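Putative Ribokinase II (Escherichia coli O6, PDB 3IQ0) probably transfers the gamma-phosphate of ATP to a sugar such as ribose, as a carbohydrate kinase of the pfkB (ribokinase) family. Local coordinates at residues P249-D254 against A290-G295; Y35-P40 against R294-G299; D260-A265 against Q281-C286. All coordinates share one frame; numbering follows the deposited sequence.

Interaction 1. Residues P249-D254 against A290-G295; sequences PVEEVD and AVTRRG. With ATP (adenosine-5'-triphosphate), chain G.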
loop_
_atom_site.group_PDB
_atom_site.type_symbol
_atom_site.label_atom_id
_atom_site.label_comp_id
_atom_site.label_asym_id
_atom_site.label_seq_id
_atom_site.Cartn_x
_atom_site.Cartn_y
_atom_site.Cartn_z
ATOM N N PRO B 249 -25.098 15.615 22.460
ATOM C CA PRO B 249 -24.681 16.610 21.468
ATOM C C PRO B 249 -23.186 16.897 21.578
ATOM O O PRO B 249 -22.695 17.220 22.658
ATOM C CB PRO B 249 -25.537 17.821 21.827
ATOM C CG PRO B 249 -25.632 17.716 23.325
ATOM C CD PRO B 249 -25.901 16.234 23.530
ATOM N N VAL B 250 -22.462 16.767 20.466
ATOM C CA VAL B 250 -21.021 17.016 20.461
ATOM C C VAL B 250 -20.535 17.546 19.116
ATOM O O VAL B 250 -21.195 17.355 18.091
ATOM C CB VAL B 250 -20.209 15.725 20.778
ATOM C CG1 VAL B 250 -20.621 15.155 22.124
ATOM C CG2 VAL B 250 -20.412 14.698 19.681
ATOM N N GLU B 251 -19.378 18.207 19.129
ATOM C CA GLU B 251 -18.796 18.747 17.908
ATOM C C GLU B 251 -18.038 17.630 17.187
ATOM O O GLU B 251 -16.862 17.377 17.463
ATOM C CB GLU B 251 -17.852 19.916 18.232
ATOM C CG GLU B 251 -16.560 19.531 18.959
ATOM C CD GLU B 251 -16.646 19.641 20.474
ATOM O OE1 GLU B 251 -15.744 19.106 21.158
ATOM O OE2 GLU B 251 -17.604 20.271 20.975
ATOM N N GLU B 252 -18.725 16.956 16.272
ATOM C CA GLU B 252 -18.141 15.853 15.515
ATOM C C GLU B 252 -16.962 16.281 14.648
ATOM O O GLU B 252 -17.024 17.290 13.947
ATOM C CB GLU B 252 -19.216 15.208 14.640
ATOM C CG GLU B 252 -18.745 13.995 13.863
ATOM C CD GLU B 252 -19.869 13.364 13.069
ATOM O OE1 GLU B 252 -20.298 13.958 12.058
ATOM O OE2 GLU B 252 -20.331 12.277 13.468
ATOM N N VAL B 253 -15.895 15.492 14.686
ATOM C CA VAL B 253 -14.687 15.783 13.920
ATOM C C VAL B 253 -14.252 14.606 13.048
ATOM O O VAL B 253 -13.715 14.805 11.958
ATOM C CB VAL B 253 -13.529 16.157 14.868
ATOM C CG1 VAL B 253 -12.230 16.259 14.102
ATOM C CG2 VAL B 253 -13.835 17.469 15.556
ATOM N N ASP B 254 -14.479 13.388 13.534
ATOM C CA ASP B 254 -14.105 12.182 12.804
ATOM C C ASP B 254 -15.052 11.055 13.214
ATOM O O ASP B 254 -15.054 10.624 14.365
ATOM C CB ASP B 254 -12.661 11.794 13.147
ATOM C CG ASP B 254 -12.095 10.725 12.218
ATOM O OD1 ASP B 254 -12.886 9.962 11.611
ATOM O OD2 ASP B 254 -10.851 10.644 12.109
ATOM N N ALA B 290 -15.838 9.476 21.108
ATOM C CA ALA B 290 -14.986 9.040 20.010
ATOM C C ALA B 290 -14.924 10.008 18.829
ATOM O O ALA B 290 -13.841 10.350 18.355
ATOM C CB ALA B 290 -15.444 7.673 19.525
ATOM N N VAL B 291 -16.085 10.447 18.356
ATOM C CA VAL B 291 -16.138 11.337 17.201
ATOM C C VAL B 291 -15.613 12.750 17.437
ATOM O O VAL B 291 -15.501 13.522 16.486
ATOM C CB VAL B 291 -17.586 11.435 16.625
ATOM C CG1 VAL B 291 -18.145 10.035 16.408
ATOM C CG2 VAL B 291 -18.483 12.248 17.548
ATOM N N THR B 292 -15.274 13.089 18.679
ATOM C CA THR B 292 -14.777 14.436 18.966
ATOM C C THR B 292 -13.289 14.629 18.684
ATOM O O THR B 292 -12.795 15.754 18.728
ATOM C CB THR B 292 -15.047 14.859 20.439
ATOM O OG1 THR B 292 -14.259 14.057 21.329
ATOM C CG2 THR B 292 -16.523 14.703 20.781
ATOM N N ARG B 293 -12.573 13.545 18.404
ATOM C CA ARG B 293 -11.142 13.629 18.116
ATOM C C ARG B 293 -10.794 12.996 16.776
ATOM O O ARG B 293 -11.430 12.032 16.356
ATOM C CB ARG B 293 -10.331 12.969 19.230
ATOM C CG ARG B 293 -10.227 13.832 20.468
ATOM C CD ARG B 293 -9.613 13.097 21.635
ATOM N NE ARG B 293 -9.379 14.007 22.752
ATOM C CZ ARG B 293 -9.041 13.622 23.978
ATOM N NH1 ARG B 293 -8.896 12.333 24.256
ATOM N NH2 ARG B 293 -8.843 14.528 24.924
ATOM N N ARG B 294 -9.776 13.544 16.117
ATOM C CA ARG B 294 -9.351 13.064 14.808
ATOM C C ARG B 294 -8.396 11.880 14.913
ATOM O O ARG B 294 -7.484 11.872 15.741
ATOM C CB ARG B 294 -8.693 14.203 14.026
ATOM C CG ARG B 294 -8.583 13.957 12.535
ATOM C CD ARG B 294 -8.137 15.222 11.812
ATOM N NE ARG B 294 -6.858 15.703 12.330
ATOM C CZ ARG B 294 -6.241 16.805 11.910
ATOM N NH1 ARG B 294 -6.784 17.555 10.959
ATOM N NH2 ARG B 294 -5.075 17.154 12.443
ATOM N N GLY B 295 -8.605 10.885 14.058
ATOM C CA GLY B 295 -7.777 9.697 14.088
ATOM C C GLY B 295 -8.672 8.542 14.479
ATOM O O GLY B 295 -9.352 8.605 15.504
HETATM P PG ATP G . -19.135 1.997 11.522
HETATM O O1G ATP G . -17.979 2.959 11.593
HETATM O O2G ATP G . -19.331 1.450 10.131
HETATM O O3G ATP G . -18.931 0.839 12.499
HETATM P PB ATP G . -21.739 2.566 12.801
HETATM O O1B ATP G . -22.950 3.000 12.034
HETATM O O2B ATP G . -21.609 1.167 13.293
HETATM O O3B ATP G . -20.419 2.875 11.931
HETATM P PA ATP G . -22.262 5.048 14.120
HETATM O O1A ATP G . -21.480 6.026 13.272
HETATM O O2A ATP G . -23.723 4.888 13.934
HETATM O O3A ATP G . -21.570 3.578 14.003
HETATM O "O5'" ATP G . -22.017 4.904 15.904
HETATM C "C5'" ATP G . -21.490 4.636 17.124
HETATM C "C4'" ATP G . -22.495 5.098 18.148
HETATM O "O4'" ATP G . -21.743 6.284 18.433
HETATM C "C3'" ATP G . -23.867 5.745 17.746
HETATM O "O3'" ATP G . -24.978 4.865 17.774
HETATM C "C2'" ATP G . -23.940 6.881 18.669
HETATM O "O2'" ATP G . -24.453 6.469 19.942
HETATM C "C1'" ATP G . -22.540 7.409 18.731
HETATM N N9 ATP G . -22.314 8.494 17.691
HETATM C C8 ATP G . -21.821 8.393 16.395
HETATM N N7 ATP G . -21.768 9.584 15.779
HETATM C C5 ATP G . -22.210 10.491 16.649
HETATM C C6 ATP G . -22.441 11.976 16.671
HETATM N N6 ATP G . -22.139 12.691 15.588
HETATM N N1 ATP G . -22.953 12.579 17.840
HETATM C C2 ATP G . -23.282 11.868 18.998
HETATM N N3 ATP G . -23.095 10.484 19.035
HETATM C C4 ATP G . -22.587 9.775 17.921
#
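V291 O takes two backbone N-H groups at once, from V253 N at 2.7 Å and D254 N at 3.1 Å, so the turn at A290-R293 is gripped by consecutive amides. The V253 bond runs close to the carbonyl axis, whereas D254 N comes in tilted 28° from the carbonyl plane. Returning the contact, D254 O lies 3.1 Å from V291 CA in a CA-H...O approach. The V291 side chain serves both the partner segment and the nucleotide: CG2 meets V250 CG2 at 3.8 Å, the two valines crossing at about a right angle, while CG1 lies 3.7 Å from N7 of the adenine. E252 sends its chain out extended, CG anti to the backbone N (chi1 -177°), past V291 CB, so that OE2 accepts a hydrogen bond from ATP N6 at 2.8 Å. With V250 CG2 near ATP N1, the contact thus lines the base end of the pocket and reads the exocyclic amine of adenine. D254 opens the D-P-T-G-A-G-D form of the pfkB signature, the loop that leads into helix 258-271. Its carboxylate spans the signature and the far loop: OD2 accepts from G295 N at 3.0 Å, on the anti side and 28° out of the carboxylate plane, while OD1 is bonded to OG1 of T256. Farther from the nucleotide, T292 lays CG2 against V250 CB at 3.8 Å, and its OG1 is tied back to L289 O at the end of helix 276-290. Y98 packs against both D254 and R294.

Interaction 2. Residues Y35-P40 against R294-G299; sequences YPSGAP and RGPMEG
The side chains of Y35 and E298 cross at about a right angle, CD1 4.1 Å from OE2, with ring and carboxylate planes 55° apart; the tyrosine also packs on P28 of the second subunit, which puts this end of the contact beside the dimer interface. P36 follows and meets both M297 and E298. Its CB rests 3.7 Å from CE of M297, a selenomethionine whose chain leaves the backbone extended (chi1 -162°) and bends at chi3, which sets the methyl against CB and the carbonyl carbon of P36. P36 CD comes near E298 OE2. At S37, the last strand residue, OG packs on the P296 ring, 3.2 Å from CB. G38 occupies the N-cap position of helix 39-49, whose I42 packs on P296 and M297. The strand belongs to the four-stranded sheet that, as in ribokinase relatives, probably forms the lid over the sugar site. The opposing loop folds as a type I turn from G295 to E298, closed by E298 N on G295 O. No direct hydrogen bond joins the segments; instead one water donates to P36 O at 2.7 Å and to E298 OE2 at 2.7 Å, and accepts from M297 N at 2.9 Å. E298 OE2 is also salt-bridged to R72, so one carboxylate oxygen holds both the water and a positive charge, which would probably keep the glutamate ionised.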
loop_
_atom_site.group_PDB
_atom_site.type_symbol
_atom_site.label_atom_id
_atom_site.label_comp_id
_atom_site.label_asym_id
_atom_site.label_seq_id
_atom_site.Cartn_x
_atom_site.Cartn_y
_atom_site.Cartn_z
ATOM N N TYR B 35 -1.154 6.238 11.568
ATOM C CA TYR B 35 -1.980 6.143 12.762
ATOM C C TYR B 35 -2.537 4.730 12.831
ATOM O O TYR B 35 -2.958 4.175 11.816
ATOM C CB TYR B 35 -3.133 7.153 12.698
ATOM C CG TYR B 35 -2.713 8.570 13.000
ATOM C CD1 TYR B 35 -2.478 8.980 14.311
ATOM C CD2 TYR B 35 -2.514 9.492 11.976
ATOM C CE1 TYR B 35 -2.051 10.273 14.598
ATOM C CE2 TYR B 35 -2.089 10.790 12.249
ATOM C CZ TYR B 35 -1.857 11.171 13.563
ATOM O OH TYR B 35 -1.414 12.440 13.844
ATOM N N PRO B 36 -2.532 4.122 14.028
ATOM C CA PRO B 36 -3.051 2.762 14.195
ATOM C C PRO B 36 -4.520 2.728 13.788
ATOM O O PRO B 36 -5.282 3.607 14.159
ATOM C CB PRO B 36 -2.870 2.503 15.688
ATOM C CG PRO B 36 -1.744 3.389 16.065
ATOM C CD PRO B 36 -2.028 4.650 15.305
ATOM N N SER B 37 -4.926 1.724 13.025
ATOM C CA SER B 37 -6.319 1.663 12.607
ATOM C C SER B 37 -6.792 0.237 12.331
ATOM O O SER B 37 -6.065 -0.727 12.571
ATOM C CB SER B 37 -6.523 2.545 11.372
ATOM O OG SER B 37 -7.900 2.772 11.123
ATOM N N GLY B 38 -8.012 0.109 11.823
ATOM C CA GLY B 38 -8.566 -1.208 11.557
ATOM C C GLY B 38 -9.679 -1.468 12.557
ATOM O O GLY B 38 -9.436 -1.521 13.764
ATOM N N ALA B 39 -10.901 -1.630 12.052
ATOM C CA ALA B 39 -12.070 -1.859 12.892
ATOM C C ALA B 39 -11.809 -2.788 14.079
ATOM O O ALA B 39 -12.056 -2.411 15.225
ATOM C CB ALA B 39 -13.235 -2.399 12.040
ATOM N N PRO B 40 -11.310 -4.010 13.829
ATOM C CA PRO B 40 -11.056 -4.919 14.953
ATOM C C PRO B 40 -10.070 -4.342 15.970
ATOM O O PRO B 40 -10.247 -4.512 17.178
ATOM C CB PRO B 40 -10.503 -6.172 14.272
ATOM C CG PRO B 40 -11.148 -6.136 12.912
ATOM C CD PRO B 40 -11.031 -4.677 12.544
ATOM N N ARG B 294 -9.776 13.544 16.117
ATOM C CA ARG B 294 -9.351 13.064 14.808
ATOM C C ARG B 294 -8.396 11.880 14.913
ATOM O O ARG B 294 -7.484 11.872 15.741
ATOM C CB ARG B 294 -8.693 14.203 14.026
ATOM C CG ARG B 294 -8.583 13.957 12.535
ATOM C CD ARG B 294 -8.137 15.222 11.812
ATOM N NE ARG B 294 -6.858 15.703 12.330
ATOM C CZ ARG B 294 -6.241 16.805 11.910
ATOM N NH1 ARG B 294 -6.784 17.555 10.959
ATOM N NH2 ARG B 294 -5.075 17.154 12.443
ATOM N N GLY B 295 -8.605 10.885 14.058
ATOM C CA GLY B 295 -7.777 9.697 14.088
ATOM C C GLY B 295 -8.672 8.542 14.479
ATOM O O GLY B 295 -9.352 8.605 15.504
ATOM N N PRO B 296 -8.669 7.455 13.694
ATOM C CA PRO B 296 -9.479 6.252 13.910
ATOM C C PRO B 296 -9.494 5.688 15.325
ATOM O O PRO B 296 -10.556 5.351 15.857
ATOM C CB PRO B 296 -8.886 5.248 12.913
ATOM C CG PRO B 296 -8.323 6.116 11.839
ATOM C CD PRO B 296 -7.670 7.214 12.640
HETATM N N MSE B 297 -8.322 5.591 15.938
HETATM C CA MSE B 297 -8.209 5.015 17.276
HETATM C C MSE B 297 -7.831 6.031 18.343
HETATM O O MSE B 297 -7.529 5.665 19.475
HETATM C CB MSE B 297 -7.156 3.902 17.241
HETATM C CG MSE B 297 -7.216 2.931 18.398
HETATM SE SE MSE B 297 -5.757 1.694 18.332
HETATM C CE MSE B 297 -6.078 0.962 16.575
ATOM N N GLU B 298 -7.857 7.308 17.990
ATOM C CA GLU B 298 -7.456 8.347 18.931
ATOM C C GLU B 298 -8.570 8.861 19.837
ATOM O O GLU B 298 -8.330 9.692 20.712
ATOM C CB GLU B 298 -6.843 9.509 18.155
ATOM C CG GLU B 298 -5.779 9.062 17.164
ATOM C CD GLU B 298 -4.678 8.248 17.815
ATOM O OE1 GLU B 298 -4.041 8.754 18.762
ATOM O OE2 GLU B 298 -4.450 7.098 17.385
ATOM N N GLY B 299 -9.782 8.361 19.637
ATOM C CA GLY B 299 -10.895 8.820 20.446
ATOM C C GLY B 299 -11.405 7.853 21.497
ATOM O O GLY B 299 -12.449 8.108 22.092
HETATM O O HOH W 1 -5.530 6.098 15.173
#

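Interaction 3. Residues D260-A265 against Q281-C286; sequences DCFGGA and QYANAC. With ATP (adenosine-5'-triphosphate), chain G.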
loop_
_atom_site.group_PDB
_atom_site.type_symbol
_atom_site.label_atom_id
_atom_site.label_comp_id
_atom_site.label_asym_id
_atom_site.label_seq_id
_atom_site.Cartn_x
_atom_site.Cartn_y
_atom_site.Cartn_z
ATOM N N ASP B 260 -16.894 1.276 16.233
ATOM C CA ASP B 260 -15.945 0.349 16.848
ATOM C C ASP B 260 -15.838 0.621 18.350
ATOM O O ASP B 260 -15.792 -0.302 19.156
ATOM C CB ASP B 260 -14.562 0.489 16.201
ATOM C CG ASP B 260 -14.611 0.399 14.678
ATOM O OD1 ASP B 260 -15.512 -0.284 14.147
ATOM O OD2 ASP B 260 -13.732 0.999 14.011
ATOM N N CYS B 261 -15.793 1.896 18.719
ATOM C CA CYS B 261 -15.699 2.270 20.123
ATOM C C CYS B 261 -16.996 1.938 20.832
ATOM O O CYS B 261 -16.983 1.410 21.946
ATOM C CB CYS B 261 -15.381 3.757 20.257
ATOM S SG CYS B 261 -13.646 4.137 19.888
ATOM N N PHE B 262 -18.117 2.244 20.188
ATOM C CA PHE B 262 -19.417 1.928 20.762
ATOM C C PHE B 262 -19.420 0.427 21.062
ATOM O O PHE B 262 -19.847 -0.001 22.134
ATOM C CB PHE B 262 -20.540 2.231 19.754
ATOM C CG PHE B 262 -21.912 1.819 20.225
ATOM C CD1 PHE B 262 -22.774 2.747 20.784
ATOM C CD2 PHE B 262 -22.323 0.495 20.144
ATOM C CE1 PHE B 262 -24.030 2.372 21.262
ATOM C CE2 PHE B 262 -23.579 0.100 20.618
ATOM C CZ PHE B 262 -24.433 1.045 21.181
ATOM N N GLY B 263 -18.939 -0.361 20.103
ATOM C CA GLY B 263 -18.904 -1.807 20.255
ATOM C C GLY B 263 -18.025 -2.304 21.386
ATOM O O GLY B 263 -18.441 -3.158 22.176
ATOM N N GLY B 264 -16.799 -1.795 21.456
ATOM C CA GLY B 264 -15.898 -2.212 22.518
ATOM C C GLY B 264 -16.483 -1.851 23.867
ATOM O O GLY B 264 -16.454 -2.652 24.807
ATOM N N ALA B 265 -17.019 -0.637 23.959
ATOM C CA ALA B 265 -17.627 -0.164 25.200
ATOM C C ALA B 265 -18.762 -1.085 25.655
ATOM O O ALA B 265 -18.839 -1.455 26.829
ATOM C CB ALA B 265 -18.149 1.249 25.013
ATOM N N GLN B 281 -26.048 3.230 27.713
ATOM C CA GLN B 281 -25.742 4.643 27.880
ATOM C C GLN B 281 -24.230 4.863 27.806
ATOM O O GLN B 281 -23.778 5.869 27.272
ATOM C CB GLN B 281 -26.291 5.176 29.215
ATOM C CG GLN B 281 -25.411 4.931 30.427
ATOM C CD GLN B 281 -25.984 5.543 31.705
ATOM O OE1 GLN B 281 -26.256 6.745 31.772
ATOM N NE2 GLN B 281 -26.166 4.713 32.724
ATOM N N TYR B 282 -23.454 3.923 28.345
ATOM C CA TYR B 282 -21.990 4.025 28.320
ATOM C C TYR B 282 -21.452 3.859 26.900
ATOM O O TYR B 282 -20.573 4.607 26.475
ATOM C CB TYR B 282 -21.359 2.982 29.247
ATOM C CG TYR B 282 -21.142 3.502 30.652
ATOM C CD1 TYR B 282 -22.215 3.928 31.429
ATOM C CD2 TYR B 282 -19.858 3.628 31.180
ATOM C CE1 TYR B 282 -22.018 4.473 32.691
ATOM C CE2 TYR B 282 -19.650 4.172 32.443
ATOM C CZ TYR B 282 -20.737 4.596 33.190
ATOM O OH TYR B 282 -20.543 5.163 34.429
ATOM N N ALA B 283 -21.982 2.879 26.171
ATOM C CA ALA B 283 -21.559 2.659 24.794
ATOM C C ALA B 283 -21.900 3.915 24.000
ATOM O O ALA B 283 -21.070 4.436 23.261
ATOM C CB ALA B 283 -22.282 1.452 24.199
ATOM N N ASN B 284 -23.128 4.396 24.169
ATOM C CA ASN B 284 -23.607 5.590 23.481
ATOM C C ASN B 284 -22.685 6.777 23.751
ATOM O O ASN B 284 -22.288 7.493 22.834
ATOM C CB ASN B 284 -25.041 5.903 23.936
ATOM C CG ASN B 284 -25.628 7.121 23.247
ATOM O OD1 ASN B 284 -25.425 7.337 22.055
ATOM N ND2 ASN B 284 -26.384 7.916 23.999
ATOM N N ALA B 285 -22.343 6.976 25.017
ATOM C CA ALA B 285 -21.456 8.059 25.407
ATOM C C ALA B 285 -20.062 7.839 24.825
ATOM O O ALA B 285 -19.409 8.790 24.402
ATOM C CB ALA B 285 -21.380 8.151 26.922
ATOM N N CYS B 286 -19.608 6.589 24.807
ATOM C CA CYS B 286 -18.283 6.280 24.265
ATOM C C CYS B 286 -18.222 6.697 22.797
ATOM O O CYS B 286 -17.311 7.414 22.368
ATOM C CB CYS B 286 -17.985 4.785 24.392
ATOM S SG CYS B 286 -16.276 4.330 23.976
HETATM P PG ATP G . -19.135 1.997 11.522
HETATM O O1G ATP G . -17.979 2.959 11.593
HETATM O O2G ATP G . -19.331 1.450 10.131
HETATM O O3G ATP G . -18.931 0.839 12.499
HETATM P PB ATP G . -21.739 2.566 12.801
HETATM O O1B ATP G . -22.950 3.000 12.034
HETATM O O2B ATP G . -21.609 1.167 13.293
HETATM O O3B ATP G . -20.419 2.875 11.931
HETATM P PA ATP G . -22.262 5.048 14.120
HETATM O O1A ATP G . -21.480 6.026 13.272
HETATM O O2A ATP G . -23.723 4.888 13.934
HETATM O O3A ATP G . -21.570 3.578 14.003
HETATM O "O5'" ATP G . -22.017 4.904 15.904
HETATM C "C5'" ATP G . -21.490 4.636 17.124
HETATM C "C4'" ATP G . -22.495 5.098 18.148
HETATM O "O4'" ATP G . -21.743 6.284 18.433
HETATM C "C3'" ATP G . -23.867 5.745 17.746
HETATM O "O3'" ATP G . -24.978 4.865 17.774
HETATM C "C2'" ATP G . -23.940 6.881 18.669
HETATM O "O2'" ATP G . -24.453 6.469 19.942
HETATM C "C1'" ATP G . -22.540 7.409 18.731
HETATM N N9 ATP G . -22.314 8.494 17.691
HETATM C C8 ATP G . -21.821 8.393 16.395
HETATM N N7 ATP G . -21.768 9.584 15.779
HETATM C C5 ATP G . -22.210 10.491 16.649
HETATM C C6 ATP G . -22.441 11.976 16.671
HETATM N N6 ATP G . -22.139 12.691 15.588
HETATM N N1 ATP G . -22.953 12.579 17.840
HETATM C C2 ATP G . -23.282 11.868 18.998
HETATM N N3 ATP G . -23.095 10.484 19.035
HETATM C C4 ATP G . -22.587 9.775 17.921
#
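F262 and A283 bring their CA atoms to within 4.6 Å, very close for two helices, and the alanine methyl sits over the middle of the phenyl ring: A283 CB is 3.6 Å from the ring centroid and 14° off its normal, a CH-pi contact. With chi1 near 180° (175°) the F262 ring swings away from its own amide toward A283, which also lays CD1 3.4 Å from A283 O and 3.5 Å from ATP C4', so one ring links the second helix to the ribose. The axes approach to 7.8 Å at 152°, nearly antiparallel, a spacing that the small residues allow. One turn beyond F262, A265 CB meets C286 CB at 3.6 Å, and C286 SG leans on C261 CB and C261 O. N284 projects away from the partner helix, and its OD1 accepts a hydrogen bond from O2' of the nucleotide, modelled at a suspiciously short 2.5 Å, so its exact length is doubtful; ND2 is held by E246 O. Around this pair, Q46 of helix 39-49 touches both C261 and C286, helix 303-312 packs on Y282 and A285, and F262 rests on I226 and K228 of strand 224-228.

Overall arrangement
From the N terminus, residues 35-40, where strand 29-37 of the four-stranded sheet, probably the lid, passes into helix 39-49, wait more than 250 residues for their partner 294-299, so interaction 2 closes the widest loop. Late in that loop, interaction 1 joins 249-254 to 290-295; the two contacts share R294 and G295 and finish on the same stretch. Interaction 3 is nested inside both, pairing helices 258-271 and 276-290. A290 packs on C261 between interactions 1 and 3, and A39 on D260 between 2 and 3. Interactions 1 and 3 both touch ATP, at its base and ribose, while interaction 2 ties the loop between helices 276-290 and 303-312 to that sheet.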